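Local coordinates for putative carboxynorspermidine decarboxylase protein (Sinorhizobium meliloti, PDB 3MT1) that probably uses pyridoxal 5'-phosphate to decarboxylate carboxynorspermidine and carboxyspermidine, giving norspermidine and spermidine for polyamine biosynthesis, at residues 16-21 against 50-55; 168-173 against 206-211; 201-206 against 232-237; 236-241 against 318-323. All coordinates share one frame; numbering follows the deposited sequence.

Contact 1. Residues 16-21 against 50-55; sequences RNMERI and DYMDGT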
loop_
_atom_site.group_PDB
_atom_site.type_symbol
_atom_site.label_atom_id
_atom_site.label_comp_id
_atom_site.label_asym_id
_atom_site.label_seq_id
_atom_site.Cartn_x
_atom_site.Cartn_y
_atom_site.Cartn_z
ATOM N N ARG B 16 29.018 1.203 3.252
ATOM C CA ARG B 16 29.621 0.001 2.662
ATOM C C ARG B 16 29.114 -0.124 1.215
ATOM O O ARG B 16 29.910 -0.220 0.306
ATOM C CB ARG B 16 29.323 -1.229 3.553
ATOM C CG ARG B 16 29.745 -2.651 3.088
ATOM C CD ARG B 16 28.659 -3.687 3.518
ATOM N NE ARG B 16 27.317 -3.075 3.309
ATOM C CZ ARG B 16 26.124 -3.603 3.609
ATOM N NH1 ARG B 16 26.007 -4.807 4.151
ATOM N NH2 ARG B 16 25.025 -2.900 3.348
ATOM N N ASN B 17 27.800 -0.016 0.994
ATOM C CA ASN B 17 27.214 -0.127 -0.346
ATOM C C ASN B 17 27.678 0.980 -1.254
ATOM O O ASN B 17 27.946 0.771 -2.437
ATOM C CB ASN B 17 25.685 -0.071 -0.305
ATOM C CG ASN B 17 25.057 -1.296 0.308
ATOM O OD1 ASN B 17 25.716 -2.315 0.539
ATOM N ND2 ASN B 17 23.761 -1.204 0.585
HETATM N N MSE B 18 27.747 2.171 -0.693
HETATM C CA MSE B 18 28.095 3.314 -1.462
HETATM C C MSE B 18 29.520 3.177 -1.975
HETATM O O MSE B 18 29.790 3.480 -3.118
HETATM C CB MSE B 18 27.890 4.548 -0.617
HETATM C CG MSE B 18 26.395 4.871 -0.430
HETATM SE SE MSE B 18 25.509 5.278 -2.139
HETATM C CE MSE B 18 24.401 3.676 -2.383
ATOM N N GLU B 19 30.421 2.649 -1.159
ATOM C CA GLU B 19 31.809 2.491 -1.567
ATOM C C GLU B 19 31.974 1.458 -2.668
ATOM O O GLU B 19 32.906 1.550 -3.480
ATOM C CB GLU B 19 32.676 2.080 -0.396
ATOM C CG GLU B 19 32.705 3.065 0.730
ATOM C CD GLU B 19 33.349 2.488 1.983
ATOM O OE1 GLU B 19 33.228 1.264 2.259
ATOM O OE2 GLU B 19 33.985 3.270 2.711
ATOM N N ARG B 20 31.090 0.473 -2.707
ATOM C CA ARG B 20 31.245 -0.586 -3.707
ATOM C C ARG B 20 30.746 -0.075 -5.053
ATOM O O ARG B 20 31.335 -0.348 -6.096
ATOM C CB ARG B 20 30.534 -1.855 -3.267
ATOM C CG ARG B 20 30.982 -2.315 -1.898
ATOM C CD ARG B 20 30.233 -3.547 -1.450
ATOM N NE ARG B 20 31.001 -4.264 -0.451
ATOM C CZ ARG B 20 30.701 -5.466 0.017
ATOM N NH1 ARG B 20 29.613 -6.101 -0.403
ATOM N NH2 ARG B 20 31.482 -6.021 0.923
ATOM N N ILE B 21 29.673 0.706 -5.000
ATOM C CA ILE B 21 29.214 1.497 -6.138
ATOM C C ILE B 21 30.320 2.408 -6.755
ATOM O O ILE B 21 30.656 2.265 -7.931
ATOM C CB ILE B 21 27.918 2.289 -5.765
ATOM C CG1 ILE B 21 26.767 1.283 -5.610
ATOM C CG2 ILE B 21 27.608 3.355 -6.813
ATOM C CD1 ILE B 21 25.399 1.849 -5.398
ATOM N N ASP B 50 27.914 11.806 -2.823
ATOM C CA ASP B 50 29.313 11.812 -3.232
ATOM C C ASP B 50 29.801 10.495 -3.827
ATOM O O ASP B 50 30.931 10.426 -4.300
ATOM C CB ASP B 50 30.216 12.254 -2.088
ATOM C CG ASP B 50 29.902 13.666 -1.613
ATOM O OD1 ASP B 50 29.669 14.561 -2.470
ATOM O OD2 ASP B 50 29.889 13.877 -0.383
ATOM N N TYR B 51 28.948 9.469 -3.824
ATOM C CA TYR B 51 29.329 8.159 -4.318
ATOM C C TYR B 51 28.582 7.783 -5.571
ATOM O O TYR B 51 28.898 6.768 -6.208
ATOM C CB TYR B 51 29.120 7.067 -3.265
ATOM C CG TYR B 51 29.853 7.228 -1.929
ATOM C CD1 TYR B 51 31.098 6.616 -1.708
ATOM C CD2 TYR B 51 29.281 7.963 -0.873
ATOM C CE1 TYR B 51 31.747 6.719 -0.465
ATOM C CE2 TYR B 51 29.924 8.095 0.360
ATOM C CZ TYR B 51 31.159 7.458 0.567
ATOM O OH TYR B 51 31.811 7.577 1.790
HETATM N N MSE B 52 27.590 8.584 -5.921
HETATM C CA MSE B 52 26.756 8.307 -7.076
HETATM C C MSE B 52 26.665 9.475 -8.039
HETATM O O MSE B 52 27.259 10.534 -7.804
HETATM C CB MSE B 52 25.376 7.854 -6.635
HETATM C CG MSE B 52 25.441 6.618 -5.741
HETATM SE SE MSE B 52 23.656 5.966 -5.288
HETATM C CE MSE B 52 23.367 4.858 -6.789
ATOM N N ASP B 53 25.941 9.291 -9.138
ATOM C CA ASP B 53 25.950 10.281 -10.231
ATOM C C ASP B 53 24.601 10.975 -10.448
ATOM O O ASP B 53 24.498 11.821 -11.342
ATOM C CB ASP B 53 26.430 9.638 -11.544
ATOM C CG ASP B 53 27.877 9.171 -11.467
ATOM O OD1 ASP B 53 28.786 10.031 -11.618
ATOM O OD2 ASP B 53 28.116 7.946 -11.259
ATOM N N GLY B 54 23.594 10.632 -9.640
ATOM C CA GLY B 54 22.237 11.104 -9.838
ATOM C C GLY B 54 21.127 10.104 -9.499
ATOM O O GLY B 54 21.331 9.114 -8.778
ATOM N N THR B 55 19.954 10.352 -10.043
ATOM C CA THR B 55 18.761 9.594 -9.707
ATOM C C THR B 55 18.071 9.313 -11.005
ATOM O O THR B 55 18.282 10.016 -11.968
ATOM C CB THR B 55 17.758 10.473 -8.832
ATOM O OG1 THR B 55 17.331 11.650 -9.560
ATOM C CG2 THR B 55 18.425 10.919 -7.514
#
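The helix carrying residues 16-21 comes closest to the 50-55 loop where M18 meets Y51, their CA atoms 5.8 Å apart, and no hydrogen bond joins the two backbones. CB of M18, a selenomethionine, sits over one face of the Y51 ring as a CH-pi contact, 3.8 Å from the ring centroid and 22° off its normal. Y51 reaches this place with CG beside its own backbone N (chi1 -58°), while E19 runs alongside, its CG 4.0 Å from Y51 CE1. Deeper in, the chain of M18 bends and crosses that of M52, also selenomethionine, at about a right angle, SE of M18 lying 3.7 Å from SE of M52. I21 extends this apolar layer: its CD1 touches M52 CE at 3.9 Å and its CG2 approaches the carbonyl O of Y51. A serine in place of Y51 would probably uncover M18 CB and open a gap beside the helix at the E19 aliphatic chain. S235 of helix 233-236 also touches M18, I21 and M52. Since strand 54-57 belongs to the closed ring of eight parallel strands, the contact packs helix 11-28 against the loop entering the second strand of a TIM-type beta/alpha barrel.

Contact 2. Residues 168-173 against 206-211; sequences KDFGLF and DYPVDA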
loop_
_atom_site.group_PDB
_atom_site.type_symbol
_atom_site.label_atom_id
_atom_site.label_comp_id
_atom_site.label_asym_id
_atom_site.label_seq_id
_atom_site.Cartn_x
_atom_site.Cartn_y
_atom_site.Cartn_z
ATOM N N LYS B 168 21.653 -11.830 -9.377
ATOM C CA LYS B 168 22.635 -11.955 -8.326
ATOM C C LYS B 168 23.856 -12.707 -8.859
ATOM O O LYS B 168 24.821 -12.941 -8.127
ATOM C CB LYS B 168 21.966 -12.718 -7.169
ATOM C CG LYS B 168 22.659 -12.713 -5.793
ATOM C CD LYS B 168 21.695 -13.182 -4.687
ATOM C CE LYS B 168 20.773 -12.033 -4.274
ATOM N NZ LYS B 168 19.941 -12.370 -3.074
ATOM N N ASP B 169 23.818 -13.062 -10.145
ATOM C CA ASP B 169 24.877 -13.865 -10.766
ATOM C C ASP B 169 25.496 -13.165 -11.974
ATOM O O ASP B 169 24.785 -12.758 -12.909
ATOM C CB ASP B 169 24.320 -15.213 -11.185
ATOM C CG ASP B 169 25.389 -16.175 -11.607
ATOM O OD1 ASP B 169 25.947 -16.859 -10.721
ATOM O OD2 ASP B 169 25.648 -16.264 -12.827
ATOM N N PHE B 170 26.818 -13.009 -11.949
ATOM C CA PHE B 170 27.478 -12.244 -12.990
ATOM C C PHE B 170 27.366 -12.933 -14.335
ATOM O O PHE B 170 27.112 -12.275 -15.358
ATOM C CB PHE B 170 28.940 -12.034 -12.670
ATOM C CG PHE B 170 29.733 -11.533 -13.836
ATOM C CD1 PHE B 170 29.506 -10.246 -14.344
ATOM C CD2 PHE B 170 30.691 -12.342 -14.431
ATOM C CE1 PHE B 170 30.214 -9.777 -15.431
ATOM C CE2 PHE B 170 31.438 -11.878 -15.523
ATOM C CZ PHE B 170 31.197 -10.590 -16.024
ATOM N N GLY B 171 27.566 -14.256 -14.323
ATOM C CA GLY B 171 27.439 -15.077 -15.513
ATOM C C GLY B 171 26.144 -14.803 -16.265
ATOM O O GLY B 171 26.166 -14.679 -17.508
ATOM N N LEU B 172 25.023 -14.696 -15.523
ATOM C CA LEU B 172 23.707 -14.477 -16.129
ATOM C C LEU B 172 23.580 -13.097 -16.714
ATOM O O LEU B 172 23.078 -12.954 -17.833
ATOM C CB LEU B 172 22.556 -14.729 -15.149
ATOM C CG LEU B 172 21.178 -14.259 -15.654
ATOM C CD1 LEU B 172 20.669 -15.083 -16.837
ATOM C CD2 LEU B 172 20.150 -14.249 -14.526
ATOM N N PHE B 173 24.013 -12.085 -15.955
ATOM C CA PHE B 173 24.122 -10.724 -16.494
ATOM C C PHE B 173 24.977 -10.725 -17.769
ATOM O O PHE B 173 24.603 -10.128 -18.794
ATOM C CB PHE B 173 24.704 -9.729 -15.474
ATOM C CG PHE B 173 25.092 -8.412 -16.091
ATOM C CD1 PHE B 173 24.120 -7.497 -16.485
ATOM C CD2 PHE B 173 26.430 -8.103 -16.336
ATOM C CE1 PHE B 173 24.473 -6.295 -17.084
ATOM C CE2 PHE B 173 26.794 -6.883 -16.943
ATOM C CZ PHE B 173 25.811 -5.987 -17.313
ATOM N N ASP B 206 30.716 -10.965 -2.321
ATOM C CA ASP B 206 31.206 -12.031 -3.194
ATOM C C ASP B 206 30.889 -11.834 -4.675
ATOM O O ASP B 206 31.301 -12.634 -5.518
ATOM C CB ASP B 206 30.702 -13.404 -2.721
ATOM C CG ASP B 206 31.218 -13.779 -1.322
ATOM O OD1 ASP B 206 32.454 -13.624 -1.087
ATOM O OD2 ASP B 206 30.380 -14.228 -0.479
ATOM N N TYR B 207 30.185 -10.767 -5.019
ATOM C CA TYR B 207 30.006 -10.482 -6.438
ATOM C C TYR B 207 31.358 -10.146 -7.100
ATOM O O TYR B 207 32.208 -9.463 -6.480
ATOM C CB TYR B 207 29.020 -9.346 -6.634
ATOM C CG TYR B 207 28.409 -9.282 -8.012
ATOM C CD1 TYR B 207 27.248 -10.017 -8.317
ATOM C CD2 TYR B 207 28.975 -8.478 -9.005
ATOM C CE1 TYR B 207 26.672 -9.962 -9.577
ATOM C CE2 TYR B 207 28.413 -8.405 -10.261
ATOM C CZ TYR B 207 27.262 -9.152 -10.548
ATOM O OH TYR B 207 26.703 -9.065 -11.801
ATOM N N PRO B 208 31.571 -10.642 -8.348
ATOM C CA PRO B 208 32.841 -10.393 -9.055
ATOM C C PRO B 208 32.822 -8.991 -9.630
ATOM O O PRO B 208 32.689 -8.795 -10.841
ATOM C CB PRO B 208 32.855 -11.445 -10.165
ATOM C CG PRO B 208 31.554 -12.285 -9.992
ATOM C CD PRO B 208 30.643 -11.452 -9.159
ATOM N N VAL B 209 32.958 -8.029 -8.726
ATOM C CA VAL B 209 32.817 -6.620 -9.020
ATOM C C VAL B 209 33.783 -6.123 -10.108
ATOM O O VAL B 209 33.458 -5.213 -10.878
ATOM C CB VAL B 209 32.915 -5.815 -7.693
ATOM C CG1 VAL B 209 33.039 -4.334 -7.938
ATOM C CG2 VAL B 209 31.666 -6.073 -6.848
ATOM N N ASP B 210 34.950 -6.763 -10.194
ATOM C CA ASP B 210 36.019 -6.335 -11.105
ATOM C C ASP B 210 35.896 -6.968 -12.476
ATOM O O ASP B 210 36.078 -6.301 -13.485
ATOM C CB ASP B 210 37.378 -6.629 -10.492
ATOM C CG ASP B 210 37.645 -5.794 -9.247
ATOM O OD1 ASP B 210 37.763 -4.543 -9.367
ATOM O OD2 ASP B 210 37.734 -6.393 -8.149
ATOM N N ALA B 211 35.579 -8.250 -12.510
ATOM C CA ALA B 211 35.116 -8.868 -13.736
ATOM C C ALA B 211 33.950 -8.045 -14.343
ATOM O O ALA B 211 33.969 -7.675 -15.514
ATOM C CB ALA B 211 34.684 -10.314 -13.454
HETATM O O HOH W 1 24.294 -10.243 -11.841
#
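Two neighbouring outer helices of the beta/alpha barrel, 170-190 and 209-223, meet here at their N-terminal ends, with F170 and Y207 crossing at about a right angle. The hydroxyl of Y207 lies in the plane of the F170 ring, at its edge, and OH comes within 3.5 Å of F170 CA. F170 CB rests 4.0 Å from Y207 CZ and 3.8 Å from P208 CG. With CG anti to the backbone N (chi1 167°), the F170 ring is carried toward the second helix, where A211 CB lies over one of its faces, 4.2 Å from CE2. P208 also covers its neighbour, its CD standing over one face of the Y207 ring. No direct hydrogen bond spans the segments; instead a water is hydrogen-bonded to Y207 OH at 2.7 Å and makes a weak bond to the carbonyl O of D169. D169 is the N-cap of helix 170-190: its OD2 accepts from L172 N at 3.2 Å through the anti lone pair. P208, centre of an inverse gamma turn, takes the N-cap position of the other helix. F212 continues the apolar seam, touching both F170 and F173, as adjacent helices pack around the outside of a TIM-type barrel.

Contact 3. Residues 201-206 against 232-237; sequences HFTGDD and GEASIT. With SO4 (sulfate ion), chain D.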
loop_
_atom_site.group_PDB
_atom_site.type_symbol
_atom_site.label_atom_id
_atom_site.label_comp_id
_atom_site.label_asym_id
_atom_site.label_seq_id
_atom_site.Cartn_x
_atom_site.Cartn_y
_atom_site.Cartn_z
ATOM N N HIS B 201 22.604 -7.224 -8.887
ATOM C CA HIS B 201 23.034 -7.194 -7.479
ATOM C C HIS B 201 24.547 -7.209 -7.313
ATOM O O HIS B 201 25.109 -8.138 -6.702
ATOM C CB HIS B 201 22.370 -8.335 -6.692
ATOM C CG HIS B 201 21.988 -7.960 -5.294
ATOM N ND1 HIS B 201 22.748 -8.303 -4.193
ATOM C CD2 HIS B 201 20.934 -7.252 -4.820
ATOM C CE1 HIS B 201 22.168 -7.842 -3.100
ATOM N NE2 HIS B 201 21.067 -7.193 -3.455
ATOM N N PHE B 202 25.204 -6.177 -7.865
ATOM C CA PHE B 202 26.666 -6.099 -7.839
ATOM C C PHE B 202 27.291 -5.630 -6.530
ATOM O O PHE B 202 28.506 -5.707 -6.366
ATOM C CB PHE B 202 27.226 -5.316 -9.020
ATOM C CG PHE B 202 26.764 -3.906 -9.085
ATOM C CD1 PHE B 202 27.506 -2.893 -8.473
ATOM C CD2 PHE B 202 25.598 -3.579 -9.767
ATOM C CE1 PHE B 202 27.094 -1.579 -8.532
ATOM C CE2 PHE B 202 25.164 -2.259 -9.823
ATOM C CZ PHE B 202 25.921 -1.248 -9.203
ATOM N N THR B 203 26.461 -5.158 -5.610
ATOM C CA THR B 203 26.878 -4.802 -4.252
ATOM C C THR B 203 26.778 -5.985 -3.269
ATOM O O THR B 203 27.075 -5.836 -2.079
ATOM C CB THR B 203 26.024 -3.611 -3.662
ATOM O OG1 THR B 203 24.630 -3.958 -3.662
ATOM C CG2 THR B 203 26.227 -2.317 -4.454
ATOM N N GLY B 204 26.350 -7.150 -3.743
ATOM C CA GLY B 204 26.293 -8.301 -2.865
ATOM C C GLY B 204 27.686 -8.730 -2.436
ATOM O O GLY B 204 28.681 -8.498 -3.142
ATOM N N ASP B 205 27.792 -9.345 -1.268
ATOM C CA ASP B 205 29.103 -9.836 -0.863
ATOM C C ASP B 205 29.464 -10.944 -1.855
ATOM O O ASP B 205 28.587 -11.729 -2.233
ATOM C CB ASP B 205 29.088 -10.343 0.589
ATOM C CG ASP B 205 28.706 -9.254 1.600
ATOM O OD1 ASP B 205 28.820 -8.035 1.292
ATOM O OD2 ASP B 205 28.282 -9.622 2.718
ATOM N N ASP B 206 30.716 -10.965 -2.321
ATOM C CA ASP B 206 31.206 -12.031 -3.194
ATOM C C ASP B 206 30.889 -11.834 -4.675
ATOM O O ASP B 206 31.301 -12.634 -5.518
ATOM C CB ASP B 206 30.702 -13.404 -2.721
ATOM C CG ASP B 206 31.218 -13.779 -1.322
ATOM O OD1 ASP B 206 32.454 -13.624 -1.087
ATOM O OD2 ASP B 206 30.380 -14.228 -0.479
ATOM N N GLY B 232 18.590 0.154 -7.846
ATOM C CA GLY B 232 17.624 0.366 -6.761
ATOM C C GLY B 232 18.023 -0.432 -5.531
ATOM O O GLY B 232 18.790 0.021 -4.666
ATOM N N GLU B 233 17.534 -1.657 -5.478
ATOM C CA GLU B 233 17.875 -2.604 -4.419
ATOM C C GLU B 233 19.360 -2.676 -4.099
ATOM O O GLU B 233 19.746 -2.772 -2.926
ATOM C CB GLU B 233 17.344 -3.983 -4.774
ATOM C CG GLU B 233 17.379 -4.961 -3.588
ATOM C CD GLU B 233 16.335 -4.656 -2.470
ATOM O OE1 GLU B 233 15.204 -4.189 -2.782
ATOM O OE2 GLU B 233 16.672 -4.907 -1.276
ATOM N N ALA B 234 20.213 -2.633 -5.107
ATOM C CA ALA B 234 21.630 -2.800 -4.811
ATOM C C ALA B 234 22.268 -1.639 -3.998
ATOM O O ALA B 234 23.308 -1.806 -3.348
ATOM C CB ALA B 234 22.408 -3.096 -6.074
ATOM N N SER B 235 21.653 -0.463 -4.023
ATOM C CA SER B 235 22.136 0.651 -3.213
ATOM C C SER B 235 21.904 0.448 -1.720
ATOM O O SER B 235 22.667 0.940 -0.881
ATOM C CB SER B 235 21.405 1.926 -3.628
ATOM O OG SER B 235 21.550 2.110 -5.016
ATOM N N ILE B 236 20.853 -0.293 -1.406
ATOM C CA ILE B 236 20.227 -0.184 -0.123
ATOM C C ILE B 236 20.170 -1.534 0.610
ATOM O O ILE B 236 19.699 -1.623 1.748
ATOM C CB ILE B 236 18.858 0.493 -0.342
ATOM C CG1 ILE B 236 18.737 1.669 0.561
ATOM C CG2 ILE B 236 17.627 -0.449 -0.379
ATOM C CD1 ILE B 236 19.372 2.866 -0.048
ATOM N N THR B 237 20.669 -2.560 -0.086
ATOM C CA THR B 237 20.683 -3.945 0.346
ATOM C C THR B 237 21.270 -4.078 1.754
ATOM O O THR B 237 22.328 -3.526 2.048
ATOM C CB THR B 237 21.446 -4.829 -0.718
ATOM O OG1 THR B 237 21.079 -6.214 -0.601
ATOM C CG2 THR B 237 22.965 -4.702 -0.603
HETATM S S SO4 D . 16.000 -2.565 -8.730
HETATM O O1 SO4 D . 15.659 -3.938 -9.074
HETATM O O2 SO4 D . 15.616 -2.262 -7.363
HETATM O O3 SO4 D . 17.460 -2.494 -8.862
HETATM O O4 SO4 D . 15.388 -1.609 -9.663
#
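T203 and A234 make the tight side of this contact. The T203 hydroxyl donates to the carbonyl O of A234 over 2.5 Å, arriving in the carbonyl plane on a lone pair with a C=O...OG1 angle of 119°. The first torsion of T203 sets OG1 between its own backbone N and carbonyl carbon, facing the short helix 233-236, and A234 CB lies 3.4 Å from the same OG1. A valine at T203 would probably leave the buried A234 carbonyl without its hydroxyl partner. The turn 201-204 and the helix 233-236 belong to loops that follow the last two strands of the beta/alpha barrel, where class-II decarboxylases of this family hold the cofactor phosphate. A sulfate, probably from the crystallisation liquor, probably marks the place of that phosphate: G232 N bonds to its O3 at 3.1 Å, E233 N more straightly to O2 at 2.8 Å and 171°. G199 N and Y324 OH also bond to it. The H201 side is looser. T237 OG1 lies in the plane of the imidazole, at its edge, yet the bond from H201 NE2 is weak, 3.0 Å long and bent to 121°. E233, a predicted substrate-binding residue, brings only CG near that ring, 4.3 Å from NE2.

Contact 4. Residues 236-241 against 318-323; sequences ITKSTT and FQDAAG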
loop_
_atom_site.group_PDB
_atom_site.type_symbol
_atom_site.label_atom_id
_atom_site.label_comp_id
_atom_site.label_asym_id
_atom_site.label_seq_id
_atom_site.Cartn_x
_atom_site.Cartn_y
_atom_site.Cartn_z
ATOM N N ILE B 236 20.853 -0.293 -1.406
ATOM C CA ILE B 236 20.227 -0.184 -0.123
ATOM C C ILE B 236 20.170 -1.534 0.610
ATOM O O ILE B 236 19.699 -1.623 1.748
ATOM C CB ILE B 236 18.858 0.493 -0.342
ATOM C CG1 ILE B 236 18.737 1.669 0.561
ATOM C CG2 ILE B 236 17.627 -0.449 -0.379
ATOM C CD1 ILE B 236 19.372 2.866 -0.048
ATOM N N THR B 237 20.669 -2.560 -0.086
ATOM C CA THR B 237 20.683 -3.945 0.346
ATOM C C THR B 237 21.270 -4.078 1.754
ATOM O O THR B 237 22.328 -3.526 2.048
ATOM C CB THR B 237 21.446 -4.829 -0.718
ATOM O OG1 THR B 237 21.079 -6.214 -0.601
ATOM C CG2 THR B 237 22.965 -4.702 -0.603
ATOM N N LYS B 238 20.559 -4.785 2.632
ATOM C CA LYS B 238 21.066 -5.122 3.984
ATOM C C LYS B 238 21.467 -3.907 4.830
ATOM O O LYS B 238 22.218 -4.038 5.806
ATOM C CB LYS B 238 22.254 -6.098 3.884
ATOM C CG LYS B 238 21.878 -7.454 3.296
ATOM C CD LYS B 238 23.126 -8.274 3.024
ATOM C CE LYS B 238 23.147 -8.776 1.558
ATOM N NZ LYS B 238 22.034 -9.747 1.246
ATOM N N SER B 239 20.982 -2.732 4.457
ATOM C CA SER B 239 21.400 -1.524 5.126
ATOM C C SER B 239 20.467 -1.155 6.234
ATOM O O SER B 239 20.868 -0.438 7.158
ATOM C CB SER B 239 21.454 -0.338 4.172
ATOM O OG SER B 239 20.147 0.191 4.001
ATOM N N THR B 240 19.219 -1.608 6.125
ATOM C CA THR B 240 18.151 -1.080 6.951
ATOM C C THR B 240 17.335 -2.192 7.600
ATOM O O THR B 240 17.099 -3.210 6.995
ATOM C CB THR B 240 17.231 -0.205 6.071
ATOM O OG1 THR B 240 18.020 0.827 5.439
ATOM C CG2 THR B 240 16.065 0.425 6.869
ATOM N N THR B 241 16.874 -1.966 8.827
ATOM C CA THR B 241 15.976 -2.907 9.502
ATOM C C THR B 241 14.635 -2.252 9.848
ATOM O O THR B 241 14.549 -1.017 9.949
ATOM C CB THR B 241 16.604 -3.434 10.794
ATOM O OG1 THR B 241 17.028 -2.311 11.592
ATOM C CG2 THR B 241 17.834 -4.354 10.491
ATOM N N PHE B 318 13.216 -6.901 11.612
ATOM C CA PHE B 318 13.168 -7.459 10.261
ATOM C C PHE B 318 14.301 -6.915 9.442
ATOM O O PHE B 318 14.535 -5.724 9.393
ATOM C CB PHE B 318 11.788 -7.305 9.618
ATOM C CG PHE B 318 10.735 -8.049 10.373
ATOM C CD1 PHE B 318 10.781 -9.429 10.453
ATOM C CD2 PHE B 318 9.745 -7.371 11.086
ATOM C CE1 PHE B 318 9.833 -10.142 11.190
ATOM C CE2 PHE B 318 8.779 -8.060 11.825
ATOM C CZ PHE B 318 8.832 -9.460 11.882
ATOM N N GLN B 319 15.016 -7.815 8.817
ATOM C CA GLN B 319 16.242 -7.464 8.118
ATOM C C GLN B 319 15.945 -6.984 6.705
ATOM O O GLN B 319 14.872 -7.275 6.149
ATOM C CB GLN B 319 17.197 -8.672 8.086
ATOM C CG GLN B 319 17.566 -9.206 9.460
ATOM C CD GLN B 319 18.304 -8.186 10.331
ATOM O OE1 GLN B 319 19.281 -7.540 9.909
ATOM N NE2 GLN B 319 17.829 -8.035 11.557
ATOM N N ASP B 320 16.911 -6.271 6.133
ATOM C CA ASP B 320 16.843 -5.790 4.764
ATOM C C ASP B 320 15.512 -5.149 4.411
ATOM O O ASP B 320 14.854 -5.563 3.464
ATOM C CB ASP B 320 17.118 -6.918 3.778
ATOM C CG ASP B 320 17.635 -6.396 2.458
ATOM O OD1 ASP B 320 18.015 -5.198 2.431
ATOM O OD2 ASP B 320 17.691 -7.162 1.469
ATOM N N ALA B 321 15.126 -4.128 5.156
ATOM C CA ALA B 321 13.839 -3.532 4.962
ATOM C C ALA B 321 13.827 -2.177 4.245
ATOM O O ALA B 321 12.824 -1.488 4.303
ATOM C CB ALA B 321 13.142 -3.425 6.304
ATOM N N ALA B 322 14.892 -1.785 3.548
ATOM C CA ALA B 322 14.917 -0.433 2.936
ATOM C C ALA B 322 14.220 -0.292 1.574
ATOM O O ALA B 322 13.632 0.761 1.280
ATOM C CB ALA B 322 16.340 0.117 2.860
ATOM N N GLY B 323 14.308 -1.318 0.731
ATOM C CA GLY B 323 13.786 -1.232 -0.620
ATOM C C GLY B 323 12.300 -1.516 -0.739
ATOM O O GLY B 323 11.785 -2.522 -0.181
#
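A322 directs its methyl group onto T240 and I236, its CB lying 3.2 Å from T240 OG1 and 3.5 Å from I236 CG2. The contact sits at the junction of the two domains of a class-II decarboxylase, where the chain leaves the beta/alpha barrel through helix 233-236 and enters the mixed beta sheet by strand 240-251. Residues 236-239 make this passage in a type II beta turn. D320 fastens the turn from the other segment: its OD1 accepts from K238 N at 2.6 Å, the N-H coming from above the carboxylate plane, 62° out of it. CG of D320 is anti to its backbone N (chi1 -156°), which brings the carboxylate under the turn. K238 NZ remains 5.1 Å from D320 OD2, so the opposite charges are near but not in contact. The carboxylate of E233, predicted to bind substrate, lies close to that of D320.

Beyond the turn the backbones join directly. A321 N donates to the carbonyl O of T240 at 2.8 Å and 171°, though from above the carbonyl plane. T241 CA makes a CA-H...O contact with F318 O, and T241 CG2 lies alongside the amide of Q319, whose NE2 is bonded to S317 O. Within the first segment, T240 OG1 donates to S239 OG, which in turn donates a hydrogen bond to I236 O, 2.9 Å away and on the same face of that carbonyl as S239 N.

Overall arrangement
Contacts 1, 2 and 3 belong to the beta/alpha barrel, and contact 4 lies where it joins the mixed sheet. Along the chain contact 1 closes first; contacts 2 and 3 then alternate their segments and share D206, and contact 4 begins on I236 and T237, where contact 3 ends. The centres of contacts 1 and 3, 2 and 3, and 3 and 4 are each about 11 Å apart, which puts contact 3 in the middle; contacts 2 and 4, about 21 Å apart, do not touch. Helix 11-28 ties the series together: R20 forms a salt bridge with D205, and N17 reaches the 232-237 segment. The predicted substrate residue E233 thus stands between barrel and sheet domain.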